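PDB 4JP0: insecticidal crystal protein Cry35Ab1 from Bacillus thuringiensis, which forms, with Cry34Ab1, a binary insecticidal toxin active on western corn rootworm, whose larval midgut epithelium is probably the primary target. Local coordinates for residues 6-11 / 47-52; 12-17 / 130-135; 147-152 / 176-181; 252-257 / 284-289. All blocks are in the same frame, centred on the assembly; numbering follows the deposited sequence.

In the fold
Interactions 1 and 2 both belong to the N-terminal ricin B-like beta-trefoil, and they touch: S11 and I10 of the first pack on W135 of the second. Interaction 1 is a buried strand pair with apolar sides; interaction 2, further out where strand 6-12 ends and strand 135-142 begins, is a loop contact run by asparagine amides and backbone carbonyls. Interaction 3 lays the loop after strand 135-142 over an indole on strand 174-182, mostly by CH-pi packing. Interaction 4, its centre about 24 Å from that of interaction 3, joins two loops of the P42 toxin region by hydrogen bonds, with aliphatic packing beside them. Interactions 2, 3 and 4 are partly buried; only interaction 1 is a buried contact.

Interaction 1. Residues 6-11 / 47-52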
# COMPACT_ATOMS: atom_id res chain seq x y z
N LYS A 6 -8.63 -0.48 18.84
CA LYS A 6 -9.48 -0.94 19.94
C LYS A 6 -10.72 -1.68 19.47
O LYS A 6 -11.24 -1.43 18.36
CB LYS A 6 -9.94 0.28 20.76
CG LYS A 6 -8.82 0.88 21.59
CD LYS A 6 -9.30 2.15 22.31
CE LYS A 6 -8.26 2.58 23.34
NZ LYS A 6 -8.44 4.01 23.67
N VAL A 7 -11.23 -2.52 20.36
CA VAL A 7 -12.52 -3.14 20.15
C VAL A 7 -13.49 -2.29 20.99
O VAL A 7 -13.26 -2.08 22.18
CB VAL A 7 -12.54 -4.62 20.69
CG1 VAL A 7 -13.92 -5.23 20.50
CG2 VAL A 7 -11.47 -5.47 19.97
N TYR A 8 -14.55 -1.81 20.37
CA TYR A 8 -15.47 -0.91 21.02
C TYR A 8 -16.85 -1.50 21.16
O TYR A 8 -17.26 -2.27 20.33
CB TYR A 8 -15.65 0.33 20.14
CG TYR A 8 -14.49 1.28 20.10
CD1 TYR A 8 -13.64 1.32 18.99
CD2 TYR A 8 -14.25 2.16 21.15
CE1 TYR A 8 -12.58 2.22 18.95
CE2 TYR A 8 -13.17 3.05 21.11
CZ TYR A 8 -12.37 3.09 20.00
OH TYR A 8 -11.34 3.99 19.93
N GLU A 9 -17.58 -1.09 22.18
CA GLU A 9 -19.02 -1.36 22.26
C GLU A 9 -19.64 -0.01 21.99
O GLU A 9 -19.10 1.01 22.41
CB GLU A 9 -19.41 -1.87 23.66
CG GLU A 9 -18.94 -3.31 23.85
CD GLU A 9 -19.27 -3.87 25.21
OE1 GLU A 9 -19.64 -3.09 26.13
OE2 GLU A 9 -19.14 -5.09 25.36
N ILE A 10 -20.76 0.02 21.30
CA ILE A 10 -21.40 1.31 20.94
C ILE A 10 -22.80 1.35 21.55
O ILE A 10 -23.62 0.48 21.30
CB ILE A 10 -21.48 1.47 19.41
CG1 ILE A 10 -20.08 1.51 18.81
CG2 ILE A 10 -22.22 2.72 19.01
CD1 ILE A 10 -20.12 1.47 17.25
N SER A 11 -23.06 2.32 22.41
CA SER A 11 -24.34 2.38 23.11
C SER A 11 -25.02 3.73 22.95
O SER A 11 -24.36 4.75 22.75
CB SER A 11 -24.17 2.06 24.62
OG SER A 11 -23.27 2.95 25.24
N TRP A 47 -17.19 -4.02 18.12
CA TRP A 47 -16.96 -3.35 16.85
C TRP A 47 -15.50 -2.87 16.76
O TRP A 47 -14.92 -2.44 17.77
CB TRP A 47 -17.94 -2.16 16.69
CG TRP A 47 -19.30 -2.60 16.89
CD1 TRP A 47 -20.10 -2.33 17.98
CD2 TRP A 47 -20.05 -3.45 16.03
NE1 TRP A 47 -21.31 -2.96 17.82
CE2 TRP A 47 -21.29 -3.68 16.65
CE3 TRP A 47 -19.78 -4.08 14.80
CZ2 TRP A 47 -22.28 -4.52 16.08
CZ3 TRP A 47 -20.77 -4.89 14.22
CH2 TRP A 47 -22.00 -5.08 14.86
N PHE A 48 -14.92 -2.98 15.57
CA PHE A 48 -13.54 -2.51 15.35
C PHE A 48 -13.56 -1.42 14.31
O PHE A 48 -14.15 -1.59 13.22
CB PHE A 48 -12.64 -3.67 14.88
CG PHE A 48 -11.19 -3.43 15.10
CD1 PHE A 48 -10.55 -3.97 16.21
CD2 PHE A 48 -10.44 -2.69 14.18
CE1 PHE A 48 -9.20 -3.75 16.42
CE2 PHE A 48 -9.08 -2.46 14.39
CZ PHE A 48 -8.46 -3.00 15.51
N LEU A 49 -12.97 -0.28 14.64
CA LEU A 49 -12.94 0.83 13.72
C LEU A 49 -11.67 0.79 12.91
O LEU A 49 -10.59 0.65 13.47
CB LEU A 49 -12.92 2.14 14.50
CG LEU A 49 -14.09 2.45 15.41
CD1 LEU A 49 -13.94 3.89 15.94
CD2 LEU A 49 -15.39 2.27 14.64
N PHE A 50 -11.79 0.85 11.59
CA PHE A 50 -10.59 1.04 10.73
C PHE A 50 -10.64 2.43 10.09
O PHE A 50 -11.70 2.86 9.63
CB PHE A 50 -10.53 -0.00 9.64
CG PHE A 50 -10.18 -1.40 10.16
CD1 PHE A 50 -11.10 -2.41 10.15
CD2 PHE A 50 -8.91 -1.67 10.64
CE1 PHE A 50 -10.78 -3.68 10.57
CE2 PHE A 50 -8.59 -2.95 11.10
CZ PHE A 50 -9.53 -3.96 11.04
N PRO A 51 -9.51 3.13 10.05
CA PRO A 51 -9.48 4.46 9.48
C PRO A 51 -9.26 4.38 7.96
O PRO A 51 -8.52 3.51 7.48
CB PRO A 51 -8.27 5.10 10.17
CG PRO A 51 -7.27 3.92 10.29
CD PRO A 51 -8.17 2.68 10.50
N ILE A 52 -9.91 5.29 7.24
CA ILE A 52 -9.71 5.43 5.80
C ILE A 52 -9.47 6.88 5.48
O ILE A 52 -9.42 7.75 6.37
CB ILE A 52 -10.91 4.84 5.01
CG1 ILE A 52 -12.23 5.52 5.39
CG2 ILE A 52 -10.99 3.31 5.22
CD1 ILE A 52 -13.42 5.05 4.50
O HOH W 1 -10.62 0.24 16.42
O HOH W 2 -22.08 -2.47 20.95
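W47 O takes the shortest bond of this pair, from Y8 N at 2.7 Å, almost straight at 176° and in the carbonyl plane. The return bond, W47 N to Y8 O at 2.8 Å, is more bent but also lies in the acceptor's carbonyl plane, so Y8 and W47 form an antiparallel hydrogen-bonded pair. Beyond it the strands splay, and a water takes over, donating to K6 O at 2.6 Å and to L49 O at 3.0 Å. That water sits over the centre of one face of the F48 ring, and K6 O also lies over a face of this phenyl, 3.4 Å from F48 CD1.

On the side of the sheet carrying Y8 and W47, Y8 CG stands beside its backbone N (chi1 -73°), which lays the ring against L49, CE1 lying 3.7 Å from L49 CD1; the Y8 hydroxyl bonds to D3 O. I10 CD1 comes obliquely to the indole, 3.9 Å from W47 CD1. W47 NE1 bonds to A19 O next to strand 43-52, with W70 edge-to-face on the same indole. Strand 6-12 runs between strands 43-52 and 135-142, V7 bonding through its backbone to V140 and Q141 of the latter.

Interaction 2. Residues 12-17 / 130-135; sequences NHANGL and NPNQQW
N12 and H13 supply the main hydrogen bonds to 130-135. H13 N gives a fairly straight 2.8 Å bond to Q134 O, beside the antiparallel non-hydrogen-bonded pair N12-W135. N12 ND2 reaches N132 O at 3.2 Å; the acceptor is near the N12 amide plane, but the donor stands 58° above that of the N132 carbonyl. The other end of this amide serves its own loop: N12 OD1 accepts a bond from N15 N at 3.0 Å on a lone pair, an Asx motif. One water bridges the two loops, accepting from N15 ND2 and donating to N132 OD1 at 2.7 Å. W135 NE1 bonds to L110 O in this beta-trefoil.

Contacts with rings come next. With CG anti to the backbone N (chi1 -173°), the N12 amide is carried over one face of the W135 indole, ND2 3.3 Å above the ring plane, toward its rim, and the two planes 74° apart. N12 CB adds an off-centre CH-pi contact. P131 CB lies at the edge of the H13 imidazole, 3.8 Å from CD2.

Among aliphatic carbons, H13 CB meets Q134 CB at 3.6 Å and A14 CB meets P131 CB at 4.1 Å.

Since one buried amide fixes its own loop with its oxygen and grips the other with its nitrogen, its rotation is set from both ends.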
# COMPACT_ATOMS: atom_id res chain seq x y z
N ASN A 12 -26.34 3.74 23.06
CA ASN A 12 -27.08 4.96 22.85
C ASN A 12 -27.19 5.85 24.10
O ASN A 12 -27.45 5.37 25.22
CB ASN A 12 -28.47 4.63 22.36
CG ASN A 12 -29.24 5.87 21.95
OD1 ASN A 12 -30.11 6.34 22.68
ND2 ASN A 12 -28.92 6.42 20.78
N HIS A 13 -26.98 7.14 23.90
CA HIS A 13 -27.06 8.08 25.02
C HIS A 13 -28.45 8.11 25.66
O HIS A 13 -28.55 8.10 26.88
CB HIS A 13 -26.69 9.49 24.54
CG HIS A 13 -26.89 10.58 25.55
ND1 HIS A 13 -26.02 10.81 26.59
CD2 HIS A 13 -27.80 11.58 25.60
CE1 HIS A 13 -26.40 11.88 27.27
NE2 HIS A 13 -27.49 12.35 26.70
N ALA A 14 -29.50 8.13 24.84
CA ALA A 14 -30.87 8.24 25.37
C ALA A 14 -31.36 6.98 26.08
O ALA A 14 -31.93 7.07 27.14
CB ALA A 14 -31.89 8.58 24.27
N ASN A 15 -31.14 5.82 25.47
CA ASN A 15 -31.80 4.60 25.96
C ASN A 15 -30.90 3.53 26.55
O ASN A 15 -31.39 2.52 27.06
CB ASN A 15 -32.70 4.05 24.85
CG ASN A 15 -31.93 3.47 23.67
OD1 ASN A 15 -30.80 2.95 23.79
ND2 ASN A 15 -32.57 3.49 22.52
N GLY A 16 -29.59 3.73 26.44
CA GLY A 16 -28.59 2.88 27.09
C GLY A 16 -28.42 1.49 26.47
O GLY A 16 -27.71 0.63 27.04
N LEU A 17 -29.03 1.27 25.31
CA LEU A 17 -28.95 0.00 24.58
C LEU A 17 -27.72 -0.06 23.71
O LEU A 17 -27.18 0.99 23.37
CB LEU A 17 -30.22 -0.19 23.76
CG LEU A 17 -31.53 -0.22 24.57
CD1 LEU A 17 -32.67 -0.46 23.57
CD2 LEU A 17 -31.48 -1.32 25.65
N ASN A 130 -31.06 15.90 19.75
CA ASN A 130 -31.82 14.72 19.85
C ASN A 130 -30.90 13.77 20.55
O ASN A 130 -29.93 13.40 20.01
CB ASN A 130 -32.19 14.24 18.47
CG ASN A 130 -33.04 13.04 18.49
OD1 ASN A 130 -33.16 12.38 19.47
ND2 ASN A 130 -33.64 12.76 17.38
N PRO A 131 -31.21 13.50 21.81
CA PRO A 131 -30.38 12.58 22.59
C PRO A 131 -30.36 11.19 21.95
O PRO A 131 -29.42 10.44 22.21
CB PRO A 131 -31.09 12.56 23.96
CG PRO A 131 -32.49 12.97 23.63
CD PRO A 131 -32.34 14.05 22.58
N ASN A 132 -31.38 10.86 21.14
CA ASN A 132 -31.41 9.58 20.43
C ASN A 132 -30.42 9.48 19.25
O ASN A 132 -30.21 8.40 18.69
CB ASN A 132 -32.84 9.27 19.98
CG ASN A 132 -33.73 8.84 21.17
OD1 ASN A 132 -33.62 7.71 21.66
ND2 ASN A 132 -34.56 9.75 21.66
N GLN A 133 -29.77 10.58 18.95
CA GLN A 133 -28.76 10.62 17.92
C GLN A 133 -27.36 10.75 18.54
O GLN A 133 -26.38 10.99 17.85
CB GLN A 133 -29.06 11.79 16.97
CG GLN A 133 -30.35 11.51 16.14
CD GLN A 133 -30.66 12.60 15.15
OE1 GLN A 133 -30.22 13.73 15.33
NE2 GLN A 133 -31.37 12.26 14.07
N GLN A 134 -27.25 10.52 19.85
CA GLN A 134 -25.95 10.60 20.51
C GLN A 134 -25.51 9.19 20.97
O GLN A 134 -26.32 8.43 21.50
CB GLN A 134 -25.96 11.55 21.71
CG GLN A 134 -26.70 12.89 21.52
CD GLN A 134 -26.15 13.68 20.36
OE1 GLN A 134 -24.94 13.88 20.28
NE2 GLN A 134 -27.04 14.16 19.48
N TRP A 135 -24.22 8.90 20.83
CA TRP A 135 -23.69 7.56 21.04
C TRP A 135 -22.39 7.59 21.83
O TRP A 135 -21.58 8.51 21.68
CB TRP A 135 -23.42 6.90 19.66
CG TRP A 135 -24.66 6.84 18.82
CD1 TRP A 135 -25.15 7.80 18.02
CD2 TRP A 135 -25.65 5.80 18.86
NE1 TRP A 135 -26.37 7.43 17.50
CE2 TRP A 135 -26.70 6.20 18.00
CE3 TRP A 135 -25.71 4.55 19.47
CZ2 TRP A 135 -27.82 5.40 17.75
CZ3 TRP A 135 -26.82 3.73 19.22
CH2 TRP A 135 -27.87 4.17 18.37
O HOH W 3 -34.78 5.33 22.17

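Interaction 3. Residues 147-152 / 176-181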
# COMPACT_ATOMS: atom_id res chain seq x y z
N GLN A 147 5.31 -1.44 15.49
CA GLN A 147 6.03 -0.18 15.59
C GLN A 147 6.72 0.09 14.24
O GLN A 147 7.31 -0.81 13.68
CB GLN A 147 7.11 -0.39 16.67
CG GLN A 147 8.08 0.76 16.90
CD GLN A 147 9.35 0.35 17.69
OE1 GLN A 147 9.37 -0.68 18.40
NE2 GLN A 147 10.39 1.17 17.59
N LYS A 148 6.56 1.29 13.68
CA LYS A 148 7.21 1.63 12.42
C LYS A 148 8.73 1.72 12.59
O LYS A 148 9.23 2.40 13.48
CB LYS A 148 6.63 2.96 11.92
CG LYS A 148 7.17 3.46 10.59
CD LYS A 148 6.36 4.70 10.20
CE LYS A 148 6.60 5.13 8.78
NZ LYS A 148 5.33 5.72 8.18
N PRO A 149 9.47 1.01 11.76
CA PRO A 149 10.93 1.01 11.82
C PRO A 149 11.54 2.27 11.16
O PRO A 149 10.82 3.19 10.73
CB PRO A 149 11.29 -0.27 11.04
CG PRO A 149 10.26 -0.28 9.96
CD PRO A 149 8.96 0.23 10.62
N ILE A 150 12.85 2.35 11.12
CA ILE A 150 13.52 3.47 10.47
C ILE A 150 13.37 3.39 8.97
O ILE A 150 13.65 2.35 8.36
CB ILE A 150 15.00 3.41 10.84
CG1 ILE A 150 15.13 3.65 12.35
CG2 ILE A 150 15.80 4.42 10.00
CD1 ILE A 150 16.41 3.05 12.95
N ILE A 151 12.95 4.48 8.35
CA ILE A 151 12.70 4.48 6.92
C ILE A 151 13.79 5.25 6.22
O ILE A 151 14.12 6.36 6.68
CB ILE A 151 11.38 5.22 6.68
CG1 ILE A 151 10.32 4.60 7.58
CG2 ILE A 151 10.92 5.12 5.20
CD1 ILE A 151 10.04 3.18 7.19
N ASP A 152 14.32 4.71 5.11
CA ASP A 152 15.35 5.47 4.38
C ASP A 152 14.70 6.55 3.49
O ASP A 152 13.54 6.41 3.12
CB ASP A 152 16.19 4.56 3.47
CG ASP A 152 17.24 3.77 4.22
OD1 ASP A 152 17.30 3.84 5.48
OD2 ASP A 152 18.06 3.05 3.62
N MET A 176 11.89 2.08 1.94
CA MET A 176 11.57 3.44 1.56
C MET A 176 10.19 3.84 2.01
O MET A 176 9.86 5.02 1.93
CB MET A 176 11.68 3.62 0.04
CG MET A 176 13.02 3.19 -0.53
SD MET A 176 14.37 4.26 0.06
CE MET A 176 14.02 5.71 -1.02
N GLY A 177 9.37 2.88 2.43
CA GLY A 177 8.00 3.18 2.87
C GLY A 177 7.42 2.01 3.64
O GLY A 177 7.78 0.86 3.37
N TRP A 178 6.52 2.29 4.59
CA TRP A 178 5.96 1.26 5.46
C TRP A 178 4.63 1.81 5.93
O TRP A 178 4.51 2.98 6.29
CB TRP A 178 6.93 1.09 6.64
CG TRP A 178 6.70 0.06 7.69
CD1 TRP A 178 7.40 -1.09 7.87
CD2 TRP A 178 5.81 0.16 8.83
NE1 TRP A 178 6.98 -1.75 9.00
CE2 TRP A 178 6.00 -1.01 9.61
CE3 TRP A 178 4.85 1.10 9.24
CZ2 TRP A 178 5.30 -1.25 10.79
CZ3 TRP A 178 4.15 0.87 10.42
CH2 TRP A 178 4.36 -0.30 11.17
N THR A 179 3.60 0.98 5.91
CA THR A 179 2.29 1.49 6.31
C THR A 179 1.41 0.33 6.76
O THR A 179 1.66 -0.80 6.39
CB THR A 179 1.66 2.31 5.17
OG1 THR A 179 0.50 3.03 5.62
CG2 THR A 179 1.18 1.41 4.03
N LEU A 180 0.42 0.62 7.59
CA LEU A 180 -0.43 -0.43 8.15
C LEU A 180 -1.74 -0.51 7.38
O LEU A 180 -2.41 0.53 7.14
CB LEU A 180 -0.75 -0.11 9.60
CG LEU A 180 0.46 -0.21 10.52
CD1 LEU A 180 0.07 0.08 11.96
CD2 LEU A 180 1.05 -1.59 10.41
N VAL A 181 -2.12 -1.72 6.97
CA VAL A 181 -3.33 -1.88 6.17
C VAL A 181 -4.37 -2.68 6.91
O VAL A 181 -4.12 -3.79 7.33
CB VAL A 181 -3.00 -2.57 4.81
CG1 VAL A 181 -4.28 -2.83 3.96
CG2 VAL A 181 -1.98 -1.72 4.06
O HOH W 4 6.66 5.38 5.28
O HOH W 5 11.39 6.95 1.79
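Strand 174-182, an outermost strand of the four-stranded antiparallel sheet in the P42 toxin region, carries W178, and the irregular segment 147-152 lies alongside it. Near its start the strand has a classic beta bulge, M176 and G177 both facing K207 on strand 202-221. The two touching parts run nearly antiparallel, yet no bridge forms between the two segments, and near K148 and P149 the W178 indole lies between the backbones.

K148 and P149 together cover one face of that indole. K148 CA is 3.6 Å from the centroid of the six-membered ring and 10° off its normal, while P149 CD is 3.3 Å from the centroid of the five-membered ring, also over the face: two CH-pi contacts side by side. The W178 side chain swings out to meet them because CG is anti to the backbone N (chi1 -177°). K148 then runs past the ring in the opposite direction, CG 3.6 Å from W178 CE3, until NZ makes a weak bond of 3.4 Å to W178 O. A water accepts from W178 N at 3.2 Å and, weakly, from K148 NZ.

Further along, I151 spans from W178 CB to the bulge: CD1 packs on that carbon at 3.8 Å, and CG2 lies against the M176 carbonyl. D152 OD2 bonds to Q174 NE2 just ahead of the strand segment, and its backbone hydrogen-bonds to L175. At this end a water donates to D152 O and M176 O, while the doubly bent M176 side chain folds back to bring SD 3.9 Å from D152 CB.

Interaction 4. Residues 252-257 / 284-289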
# COMPACT_ATOMS: atom_id res chain seq x y z
N ASN A 252 1.16 0.03 -12.95
CA ASN A 252 1.11 0.26 -14.40
C ASN A 252 2.48 0.53 -15.00
O ASN A 252 3.49 0.61 -14.28
CB ASN A 252 0.15 1.40 -14.72
CG ASN A 252 -1.27 0.95 -14.73
OD1 ASN A 252 -1.56 -0.23 -14.48
ND2 ASN A 252 -2.19 1.88 -15.02
N ILE A 253 2.53 0.70 -16.32
CA ILE A 253 3.82 0.80 -17.02
C ILE A 253 4.70 1.98 -16.55
O ILE A 253 5.94 2.01 -16.72
CB ILE A 253 3.52 0.81 -18.56
CG1 ILE A 253 4.79 0.65 -19.39
CG2 ILE A 253 2.75 2.07 -18.96
CD1 ILE A 253 4.53 0.28 -20.83
N ASP A 254 3.99 2.93 -16.00
CA ASP A 254 4.34 4.17 -15.35
C ASP A 254 5.07 3.89 -14.00
O ASP A 254 5.70 4.77 -13.39
CB ASP A 254 2.90 4.72 -15.01
CG ASP A 254 2.90 6.13 -14.43
OD1 ASP A 254 3.50 6.37 -13.34
OD2 ASP A 254 2.26 7.06 -14.95
N SER A 255 4.97 2.65 -13.53
CA SER A 255 5.36 2.31 -12.14
C SER A 255 4.43 3.01 -11.14
O SER A 255 4.67 2.99 -9.92
CB SER A 255 6.82 2.63 -11.82
OG SER A 255 7.68 1.64 -12.37
N GLY A 256 3.36 3.62 -11.63
CA GLY A 256 2.41 4.21 -10.70
C GLY A 256 1.32 3.20 -10.39
O GLY A 256 1.16 2.22 -11.10
N MET A 257 0.56 3.44 -9.34
CA MET A 257 -0.46 2.47 -8.98
C MET A 257 -1.81 2.83 -9.60
O MET A 257 -2.12 4.00 -9.81
CB MET A 257 -0.58 2.32 -7.46
CG MET A 257 -0.70 3.64 -6.72
SD MET A 257 -0.71 3.39 -4.91
CE MET A 257 -1.19 5.02 -4.43
N SER A 284 -0.73 6.32 -11.12
CA SER A 284 -0.37 6.12 -12.52
C SER A 284 -1.01 7.16 -13.41
O SER A 284 -2.08 7.67 -13.11
CB SER A 284 -0.76 4.73 -12.98
OG SER A 284 -0.53 4.57 -14.37
N HIS A 285 -0.34 7.45 -14.53
CA HIS A 285 -0.86 8.38 -15.53
C HIS A 285 -1.11 7.61 -16.83
O HIS A 285 -1.42 8.19 -17.88
CB HIS A 285 0.14 9.50 -15.78
CG HIS A 285 0.20 10.52 -14.69
ND1 HIS A 285 0.38 10.19 -13.36
CD2 HIS A 285 0.12 11.88 -14.73
CE1 HIS A 285 0.39 11.29 -12.63
NE2 HIS A 285 0.23 12.33 -13.43
N GLU A 286 -0.97 6.30 -16.75
CA GLU A 286 -1.13 5.42 -17.89
C GLU A 286 -2.28 4.47 -17.66
O GLU A 286 -2.81 4.34 -16.56
CB GLU A 286 0.14 4.60 -18.12
CG GLU A 286 1.42 5.41 -18.30
CD GLU A 286 1.57 6.07 -19.67
OE1 GLU A 286 0.79 5.79 -20.62
OE2 GLU A 286 2.52 6.87 -19.80
N THR A 287 -2.65 3.77 -18.73
CA THR A 287 -3.72 2.82 -18.64
C THR A 287 -3.20 1.39 -18.78
O THR A 287 -3.91 0.43 -18.45
CB THR A 287 -4.79 3.14 -19.69
OG1 THR A 287 -5.93 2.31 -19.49
CG2 THR A 287 -4.32 2.76 -21.07
N LYS A 288 -1.96 1.23 -19.23
CA LYS A 288 -1.41 -0.11 -19.42
C LYS A 288 -0.77 -0.69 -18.15
O LYS A 288 0.07 -0.04 -17.57
CB LYS A 288 -0.38 -0.11 -20.55
CG LYS A 288 0.12 -1.49 -20.93
CD LYS A 288 1.05 -1.44 -22.14
CE LYS A 288 1.32 -2.84 -22.74
NZ LYS A 288 2.18 -3.73 -21.88
N ILE A 289 -1.18 -1.89 -17.76
CA ILE A 289 -0.61 -2.61 -16.63
C ILE A 289 0.83 -2.97 -16.93
O ILE A 289 1.15 -3.27 -18.06
CB ILE A 289 -1.41 -3.89 -16.36
CG1 ILE A 289 -0.97 -4.54 -15.04
CG2 ILE A 289 -1.23 -4.89 -17.48
CD1 ILE A 289 -1.95 -5.57 -14.49
O HOH W 6 -5.11 1.18 -15.99
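Backbone hydrogen bonds tie both ends of these loops: I253 N to K288 O at 2.9 Å, nearly along the C=O axis, and S284 N to M257 O at 3.0 Å.

Side chains add two more. N252 ND2 bonds to E286 O at 3.0 Å, standing 59° above that carbonyl's plane, and a water joins the same nitrogen to T287 O. N252 OD1 is taken by Q250 NE2, so both ends of this buried amide are engaged. D254 OD2 accepts a bond from H285 N at 2.7 Å; the donor comes from above the carboxylate plane, which D254 presents by setting CG anti to the backbone N (chi1 -174°).

Two turns shape these loops of the P42 toxin region. Residues 252-255 form a type I beta turn that offers I253 and D254 at its corner, and 284-286 form an ST turn in which S284 OG accepts a bond from E286 N at 3.0 Å. The turns precede strands 257-259 and 292-301.

Apolar contact is confined to aliphatic parts. E286 CG rests 3.7 Å from both I253 CG2 and D254 CB, its chain bent at chi2 (-76°), while its carboxylate stays 4.9 Å from that of D254, measured OE2 to OD2. I253 CD1 meets K288 CD at 4.1 Å, and K288 NZ goes on to Y293 OH.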